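Side-chain contacts in DNA replication and repair protein RecF (Caldanaerobacter subterraneus subsp. tengcongensis, PDB 5Z69), which binds ATP, probably binds single-stranded DNA, and acts as a recombination mediator in the RecFOR pathway of DNA repair: residues A[308-311]-A[315-318]; A[130-133]-A[138-141]; A[188-193]-A[252-257]. One frame throughout, in Å; residues are numbered along the deposited sequence.

Contact 1: A[308-311]-A[315-318]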
loop_
_atom_site.group_PDB
_atom_site.type_symbol
_atom_site.label_atom_id
_atom_site.label_comp_id
_atom_site.label_asym_id
_atom_site.label_seq_id
_atom_site.Cartn_x
_atom_site.Cartn_y
_atom_site.Cartn_z
ATOM N N ILE A 308 -9.022 22.761 -7.329
ATOM C CA ILE A 308 -8.585 22.119 -8.562
ATOM C C ILE A 308 -9.678 22.225 -9.660
ATOM O O ILE A 308 -9.386 22.508 -10.822
ATOM C CB ILE A 308 -8.198 20.641 -8.292
ATOM C CG1 ILE A 308 -6.996 20.594 -7.338
ATOM C CG2 ILE A 308 -7.856 19.919 -9.594
ATOM C CD1 ILE A 308 -6.617 19.191 -6.833
ATOM N N LEU A 309 -10.938 22.029 -9.290
ATOM C CA LEU A 309 -12.019 22.101 -10.280
ATOM C C LEU A 309 -12.077 23.506 -10.932
ATOM O O LEU A 309 -12.139 23.623 -12.167
ATOM C CB LEU A 309 -13.368 21.708 -9.630
ATOM C CG LEU A 309 -14.702 21.926 -10.386
ATOM C CD1 LEU A 309 -14.556 21.514 -11.799
ATOM C CD2 LEU A 309 -15.857 21.115 -9.766
ATOM N N GLU A 310 -12.032 24.563 -10.127
ATOM C CA GLU A 310 -12.047 25.930 -10.680
ATOM C C GLU A 310 -10.886 26.212 -11.625
ATOM O O GLU A 310 -11.062 26.778 -12.707
ATOM C CB GLU A 310 -12.009 26.960 -9.566
ATOM C CG GLU A 310 -13.183 26.902 -8.646
ATOM C CD GLU A 310 -13.220 28.089 -7.714
ATOM O OE1 GLU A 310 -12.588 28.000 -6.636
ATOM O OE2 GLU A 310 -13.861 29.105 -8.068
ATOM N N GLU A 311 -9.693 25.810 -11.204
ATOM C CA GLU A 311 -8.488 26.054 -11.984
ATOM C C GLU A 311 -8.491 25.257 -13.282
ATOM O O GLU A 311 -8.135 25.776 -14.331
ATOM C CB GLU A 311 -7.240 25.715 -11.156
ATOM C CG GLU A 311 -6.419 26.928 -10.756
ATOM C CD GLU A 311 -5.675 27.554 -11.929
ATOM O OE1 GLU A 311 -5.419 26.843 -12.927
ATOM O OE2 GLU A 311 -5.347 28.760 -11.851
ATOM N N GLU A 315 -14.269 27.530 -14.728
ATOM C CA GLU A 315 -15.611 27.854 -14.278
ATOM C C GLU A 315 -15.679 27.953 -12.760
ATOM O O GLU A 315 -14.918 27.299 -12.042
ATOM C CB GLU A 315 -16.615 26.787 -14.766
ATOM C CG GLU A 315 -16.642 26.560 -16.272
ATOM C CD GLU A 315 -17.846 27.212 -16.964
ATOM O OE1 GLU A 315 -18.009 26.980 -18.185
ATOM O OE2 GLU A 315 -18.627 27.963 -16.314
ATOM N N LYS A 316 -16.608 28.752 -12.260
ATOM C CA LYS A 316 -16.885 28.742 -10.825
ATOM C C LYS A 316 -18.165 27.950 -10.542
ATOM O O LYS A 316 -19.259 28.312 -11.032
ATOM C CB LYS A 316 -17.009 30.167 -10.281
ATOM C CG LYS A 316 -17.283 30.241 -8.782
ATOM C CD LYS A 316 -17.329 31.692 -8.267
ATOM C CE LYS A 316 -15.974 32.354 -8.281
ATOM N NZ LYS A 316 -15.068 31.726 -7.266
ATOM N N PRO A 317 -18.039 26.873 -9.758
ATOM C CA PRO A 317 -19.157 25.948 -9.533
ATOM C C PRO A 317 -20.151 26.437 -8.512
ATOM O O PRO A 317 -19.884 27.396 -7.780
ATOM C CB PRO A 317 -18.467 24.692 -9.005
ATOM C CG PRO A 317 -17.267 25.220 -8.303
ATOM C CD PRO A 317 -16.789 26.366 -9.154
ATOM N N VAL A 318 -21.298 25.769 -8.473
ATOM C CA VAL A 318 -22.274 25.982 -7.429
ATOM C C VAL A 318 -21.881 25.132 -6.224
ATOM O O VAL A 318 -21.414 24.014 -6.386
ATOM C CB VAL A 318 -23.699 25.625 -7.915
ATOM C CG1 VAL A 318 -24.639 25.587 -6.735
ATOM C CG2 VAL A 318 -24.170 26.655 -9.001
HETATM O O HOH W 1 -12.701 29.462 -12.372
#
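Glu310 and Lys316 join in a salt bridge across the turn that leads from helix 291-313 into strand 318-321. This is a helix-turn-strand connection of the P-loop ATPase fold, and the strand belongs to its mixed sheet. Lys316 NZ donates to Glu310 OE2 at 3.0 Å. The carboxylate receives it on the syn lone pair, the side of the other oxygen. The two side chains run side by side and point the same way. Lys316 starts straight and then bends at chi3 and chi4 (-70° and -68°), which turns the ammonium back onto the carboxylate. The aliphatic part of Glu310 is used as well. Its CG packs on Pro317 CD at 3.7 Å, and the chain crosses the proline at about a right angle. Leu309 CD2 adds a looser apolar contact to Pro317 CB at 4.5 Å. A water donates to Glu310 O at 3.2 Å and more weakly to Glu315 O. That second carbonyl also meets the backbone: Glu310 CA makes a CA-H...O contact with Glu315 O at 3.5 Å, with an angle of 151° at the hydrogen. Further out, Leu309 rests on Val123 of strand 122-125. Lys316 also has a cation-pi partner in Phe343, and the carboxylate of Glu315 turns away to the amide of Ala84. Within the turn itself, Thr313 OG1 hydrogen-bonds both to Leu309 O and to Glu315 N.

Contact 2: A[130-133]-A[138-141]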
loop_
_atom_site.group_PDB
_atom_site.type_symbol
_atom_site.label_atom_id
_atom_site.label_comp_id
_atom_site.label_asym_id
_atom_site.label_seq_id
_atom_site.Cartn_x
_atom_site.Cartn_y
_atom_site.Cartn_z
ATOM N N ILE A 130 -16.113 12.315 5.510
ATOM C CA ILE A 130 -15.131 11.708 6.413
ATOM C C ILE A 130 -14.926 10.213 6.109
ATOM O O ILE A 130 -13.891 9.636 6.451
ATOM C CB ILE A 130 -15.529 11.883 7.907
ATOM C CG1 ILE A 130 -14.297 11.707 8.803
ATOM C CG2 ILE A 130 -16.659 10.930 8.295
ATOM C CD1 ILE A 130 -14.614 11.358 10.233
ATOM N N GLU A 131 -15.899 9.597 5.444
ATOM C CA GLU A 131 -15.776 8.210 5.007
ATOM C C GLU A 131 -14.649 8.002 3.990
ATOM O O GLU A 131 -14.064 6.916 3.910
ATOM C CB GLU A 131 -17.082 7.727 4.406
ATOM C CG GLU A 131 -18.253 7.746 5.350
ATOM C CD GLU A 131 -19.549 7.417 4.633
ATOM O OE1 GLU A 131 -19.506 7.210 3.400
ATOM O OE2 GLU A 131 -20.606 7.368 5.295
ATOM N N ILE A 132 -14.352 9.035 3.205
ATOM C CA ILE A 132 -13.248 8.969 2.257
ATOM C C ILE A 132 -11.920 8.831 3.017
ATOM O O ILE A 132 -10.926 8.333 2.491
ATOM C CB ILE A 132 -13.195 10.219 1.338
ATOM C CG1 ILE A 132 -14.539 10.424 0.618
ATOM C CG2 ILE A 132 -12.027 10.107 0.339
ATOM C CD1 ILE A 132 -14.686 11.803 -0.054
ATOM N N ILE A 133 -11.905 9.294 4.255
ATOM C CA ILE A 133 -10.717 9.176 5.080
ATOM C C ILE A 133 -10.681 7.810 5.772
ATOM O O ILE A 133 -9.610 7.220 5.945
ATOM C CB ILE A 133 -10.667 10.295 6.134
ATOM C CG1 ILE A 133 -10.739 11.665 5.454
ATOM C CG2 ILE A 133 -9.412 10.173 7.003
ATOM C CD1 ILE A 133 -9.535 12.008 4.614
ATOM N N SER A 138 -11.945 1.264 -2.125
ATOM C CA SER A 138 -13.103 1.405 -2.979
ATOM C C SER A 138 -13.681 2.826 -2.910
ATOM O O SER A 138 -13.956 3.454 -3.932
ATOM C CB SER A 138 -14.149 0.366 -2.567
ATOM O OG SER A 138 -15.238 0.346 -3.468
ATOM N N ARG A 139 -13.828 3.326 -1.689
ATOM C CA ARG A 139 -14.384 4.645 -1.431
ATOM C C ARG A 139 -13.501 5.731 -2.028
ATOM O O ARG A 139 -13.983 6.664 -2.685
ATOM C CB ARG A 139 -14.538 4.857 0.076
ATOM C CG ARG A 139 -15.301 6.109 0.481
ATOM C CD ARG A 139 -16.783 5.959 0.196
ATOM N NE ARG A 139 -17.567 6.968 0.900
ATOM C CZ ARG A 139 -17.791 8.199 0.447
ATOM N NH1 ARG A 139 -17.285 8.582 -0.721
ATOM N NH2 ARG A 139 -18.521 9.046 1.166
ATOM N N ARG A 140 -12.203 5.601 -1.790
ATOM C CA ARG A 140 -11.239 6.600 -2.229
ATOM C C ARG A 140 -11.127 6.564 -3.755
ATOM O O ARG A 140 -11.033 7.601 -4.424
ATOM C CB ARG A 140 -9.870 6.362 -1.575
ATOM C CG ARG A 140 -9.657 7.099 -0.236
ATOM C CD ARG A 140 -8.390 6.570 0.522
ATOM N NE ARG A 140 -8.756 6.083 1.851
ATOM C CZ ARG A 140 -8.884 4.804 2.186
ATOM N NH1 ARG A 140 -8.648 3.845 1.305
ATOM N NH2 ARG A 140 -9.227 4.481 3.424
ATOM N N ARG A 141 -11.157 5.354 -4.293
ATOM C CA ARG A 141 -11.086 5.160 -5.726
ATOM C C ARG A 141 -12.318 5.740 -6.454
ATOM O O ARG A 141 -12.183 6.412 -7.462
ATOM C CB ARG A 141 -10.942 3.674 -6.009
ATOM C CG ARG A 141 -10.145 3.339 -7.227
ATOM C CD ARG A 141 -9.759 1.879 -7.186
ATOM N NE ARG A 141 -10.878 1.017 -6.809
ATOM C CZ ARG A 141 -10.820 0.093 -5.854
ATOM N NH1 ARG A 141 -9.689 -0.100 -5.161
ATOM N NH2 ARG A 141 -11.895 -0.643 -5.590
#
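Arg139 meets Glu131 side-on and puts two nitrogens on one carboxylate oxygen. This salt bridge ties helix 137-151 back to the short helix 131-134 across the short turn between the two helices. Arg139 NH2 lies 3.1 Å from Glu131 OE1, and NE lies 3.2 Å from the same OE1. The NE bond takes the anti lone pair, away from the other oxygen. NH2 comes from above the carboxylate plane, 41° out of it. The oxygen stays near the guanidinium plane, while the two flat groups stand 84° apart. A bend at chi2 (72°) folds the arginine back toward Glu131. One guanidinium face lies over Ile132, with NH1 3.6 Å from Ile132 CG1. With Arg139 replaced by an alanine, Glu131 would probably be left without this positive partner, beside the like charge of Glu135, and Ile132 CG1 would lose its cover. Arg140 follows and runs past Ile132 in the opposite direction. Its CG touches Ile132 CG2 at 3.9 Å. Its NE makes a weak, bent hydrogen bond to Ile132 O at 3.2 Å. Its stronger polar partner is Asp275, which forms a salt bridge with NH1. Around the contact, Ile132 packs on Leu301 of helix 291-313, while Ile133 and Arg140 lie against Ile278 and Phe276 of strand 275-280.

Contact 3: A[188-193]-A[252-257]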
loop_
_atom_site.group_PDB
_atom_site.type_symbol
_atom_site.label_atom_id
_atom_site.label_comp_id
_atom_site.label_asym_id
_atom_site.label_seq_id
_atom_site.Cartn_x
_atom_site.Cartn_y
_atom_site.Cartn_z
ATOM N N ILE A 188 -4.598 -10.742 -25.555
ATOM C CA ILE A 188 -4.961 -9.562 -26.318
ATOM C C ILE A 188 -5.704 -8.586 -25.406
ATOM O O ILE A 188 -5.458 -7.385 -25.443
ATOM C CB ILE A 188 -5.798 -9.926 -27.558
ATOM C CG1 ILE A 188 -5.082 -10.997 -28.408
ATOM C CG2 ILE A 188 -5.995 -8.699 -28.400
ATOM C CD1 ILE A 188 -5.193 -12.485 -27.929
ATOM N N PHE A 189 -6.577 -9.114 -24.555
ATOM C CA PHE A 189 -7.225 -8.307 -23.528
ATOM C C PHE A 189 -6.235 -7.742 -22.532
ATOM O O PHE A 189 -6.393 -6.603 -22.084
ATOM C CB PHE A 189 -8.290 -9.131 -22.806
ATOM C CG PHE A 189 -9.485 -9.407 -23.658
ATOM C CD1 PHE A 189 -10.461 -8.431 -23.845
ATOM C CD2 PHE A 189 -9.614 -10.607 -24.322
ATOM C CE1 PHE A 189 -11.556 -8.666 -24.650
ATOM C CE2 PHE A 189 -10.708 -10.847 -25.134
ATOM C CZ PHE A 189 -11.679 -9.876 -25.294
ATOM N N ASP A 190 -5.213 -8.535 -22.197
ATOM C CA ASP A 190 -4.177 -8.114 -21.274
ATOM C C ASP A 190 -3.467 -6.878 -21.795
ATOM O O ASP A 190 -3.245 -5.908 -21.052
ATOM C CB ASP A 190 -3.151 -9.239 -21.054
ATOM C CG ASP A 190 -3.624 -10.297 -20.060
ATOM O OD1 ASP A 190 -2.862 -11.259 -19.829
ATOM O OD2 ASP A 190 -4.740 -10.172 -19.507
ATOM N N GLU A 191 -3.096 -6.931 -23.072
ATOM C CA GLU A 191 -2.403 -5.830 -23.724
ATOM C C GLU A 191 -3.240 -4.563 -23.632
ATOM O O GLU A 191 -2.727 -3.490 -23.328
ATOM C CB GLU A 191 -2.111 -6.170 -25.187
ATOM C CG GLU A 191 -1.314 -7.463 -25.373
ATOM C CD GLU A 191 -1.052 -7.807 -26.836
ATOM O OE1 GLU A 191 0.123 -8.066 -27.184
ATOM O OE2 GLU A 191 -2.016 -7.831 -27.633
ATOM N N LYS A 192 -4.538 -4.710 -23.870
ATOM C CA LYS A 192 -5.446 -3.563 -23.897
ATOM C C LYS A 192 -5.594 -2.971 -22.498
ATOM O O LYS A 192 -5.546 -1.750 -22.325
ATOM C CB LYS A 192 -6.818 -3.959 -24.458
ATOM C CG LYS A 192 -7.715 -2.740 -24.751
ATOM C CD LYS A 192 -9.013 -3.122 -25.417
ATOM C CE LYS A 192 -9.894 -1.886 -25.634
ATOM N NZ LYS A 192 -11.021 -2.178 -26.543
ATOM N N LEU A 193 -5.753 -3.837 -21.500
ATOM C CA LEU A 193 -5.887 -3.380 -20.114
ATOM C C LEU A 193 -4.657 -2.628 -19.640
ATOM O O LEU A 193 -4.763 -1.715 -18.820
ATOM C CB LEU A 193 -6.147 -4.557 -19.166
ATOM C CG LEU A 193 -7.549 -5.164 -19.183
ATOM C CD1 LEU A 193 -7.594 -6.392 -18.282
ATOM C CD2 LEU A 193 -8.626 -4.148 -18.775
ATOM N N ASN A 252 3.140 -7.403 -17.487
ATOM C CA ASN A 252 3.860 -8.508 -16.832
ATOM C C ASN A 252 3.066 -9.065 -15.653
ATOM O O ASN A 252 2.956 -10.277 -15.455
ATOM C CB ASN A 252 5.238 -8.061 -16.339
ATOM C CG ASN A 252 6.165 -7.656 -17.473
ATOM O OD1 ASN A 252 7.131 -6.922 -17.261
ATOM N ND2 ASN A 252 5.869 -8.122 -18.685
ATOM N N ARG A 253 2.509 -8.153 -14.869
ATOM C CA ARG A 253 1.716 -8.528 -13.724
ATOM C C ARG A 253 0.451 -9.285 -14.115
ATOM O O ARG A 253 0.095 -10.233 -13.433
ATOM C CB ARG A 253 1.396 -7.281 -12.904
ATOM C CG ARG A 253 2.645 -6.683 -12.317
ATOM C CD ARG A 253 2.440 -5.338 -11.661
ATOM N NE ARG A 253 3.639 -4.991 -10.909
ATOM C CZ ARG A 253 3.640 -4.484 -9.683
ATOM N NH1 ARG A 253 2.490 -4.228 -9.072
ATOM N NH2 ARG A 253 4.795 -4.224 -9.078
ATOM N N LEU A 254 -0.214 -8.884 -15.200
ATOM C CA LEU A 254 -1.412 -9.585 -15.672
ATOM C C LEU A 254 -1.077 -11.035 -16.009
ATOM O O LEU A 254 -1.805 -11.973 -15.647
ATOM C CB LEU A 254 -2.008 -8.899 -16.920
ATOM C CG LEU A 254 -2.577 -7.495 -16.777
ATOM C CD1 LEU A 254 -2.902 -6.863 -18.116
ATOM C CD2 LEU A 254 -3.820 -7.614 -15.943
ATOM N N THR A 255 0.025 -11.204 -16.731
ATOM C CA THR A 255 0.463 -12.528 -17.161
ATOM C C THR A 255 0.756 -13.429 -15.961
ATOM O O THR A 255 0.345 -14.585 -15.934
ATOM C CB THR A 255 1.713 -12.440 -18.062
ATOM O OG1 THR A 255 1.441 -11.567 -19.167
ATOM C CG2 THR A 255 2.088 -13.825 -18.597
ATOM N N LYS A 256 1.448 -12.886 -14.964
ATOM C CA LYS A 256 1.782 -13.641 -13.755
ATOM C C LYS A 256 0.574 -13.919 -12.869
ATOM O O LYS A 256 0.664 -14.688 -11.909
ATOM C CB LYS A 256 2.844 -12.891 -12.948
ATOM C CG LYS A 256 4.220 -12.901 -13.596
ATOM C CD LYS A 256 5.051 -11.690 -13.193
ATOM N N SER A 257 -0.565 -13.312 -13.199
ATOM C CA SER A 257 -1.728 -13.378 -12.328
ATOM C C SER A 257 -2.719 -14.454 -12.764
ATOM O O SER A 257 -3.745 -14.680 -12.114
ATOM C CB SER A 257 -2.420 -12.004 -12.291
ATOM O OG SER A 257 -3.391 -11.944 -11.266
#
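Leu254 and Asp190 both carry CG beside the backbone N and anti to the carbonyl carbon (chi1 -65° and -80°), and these torsions bring the two side chains alongside each other. They slide past one another in opposite directions. Leu254 CD1 reaches the backbone of helix 186-222 and lies 3.1 Å from Asp190 O, a close approach for a methyl group. The same CD1 is 3.8 Å from Asp190 CB. Leu254 CB packs on the carboxylate carbon, Asp190 CG, at 3.8 Å. Leu193, one turn further along its helix, adds CB at 4.1 Å from Leu254 CD1. The leucine methyl is therefore set between two residues on the same side of the helix. No hydrogen bond joins the two segments. Asp190 instead sends OD2 to Arg169 of helix 153-177 in a salt bridge, which gives the buried carboxylate a charged partner. Thr255 OG1 bonds back to the carbonyl of Lys251 and stays 4.4 Å from Asp190 OD1. The axes of the short segments 188-193 and 252-256 come within 9.7 Å, at 143° between their N-to-C directions, so this is oblique antiparallel helix packing. It joins the long helix 186-222 to the last turns of helix 243-256. Leu254 also touches the loop residue Val269, and Leu193 touches Thr165 and Arg169 of helix 153-177.

How the contacts relate
All three contacts are mostly buried, but they differ in place. The centre of contact 2 is about 11 Å from the centre of the chain, that of contact 1 about 14 Å and that of contact 3 about 29 Å. Contacts 1 and 2 each close a short turn. Helix 291-313 links them: it carries segment 308-311 and packs on Ile132 of contact 2. Both combine a salt bridge with apolar packing, a lysine in one and an arginine in the other. Contact 3 joins segments with 58 residues between them, on two separate helices, and has no polar bond across it. Its aspartate finds its charge partner on a third helix. No two contacts touch. Contacts 2 and 3 both have neighbours in the second subunit.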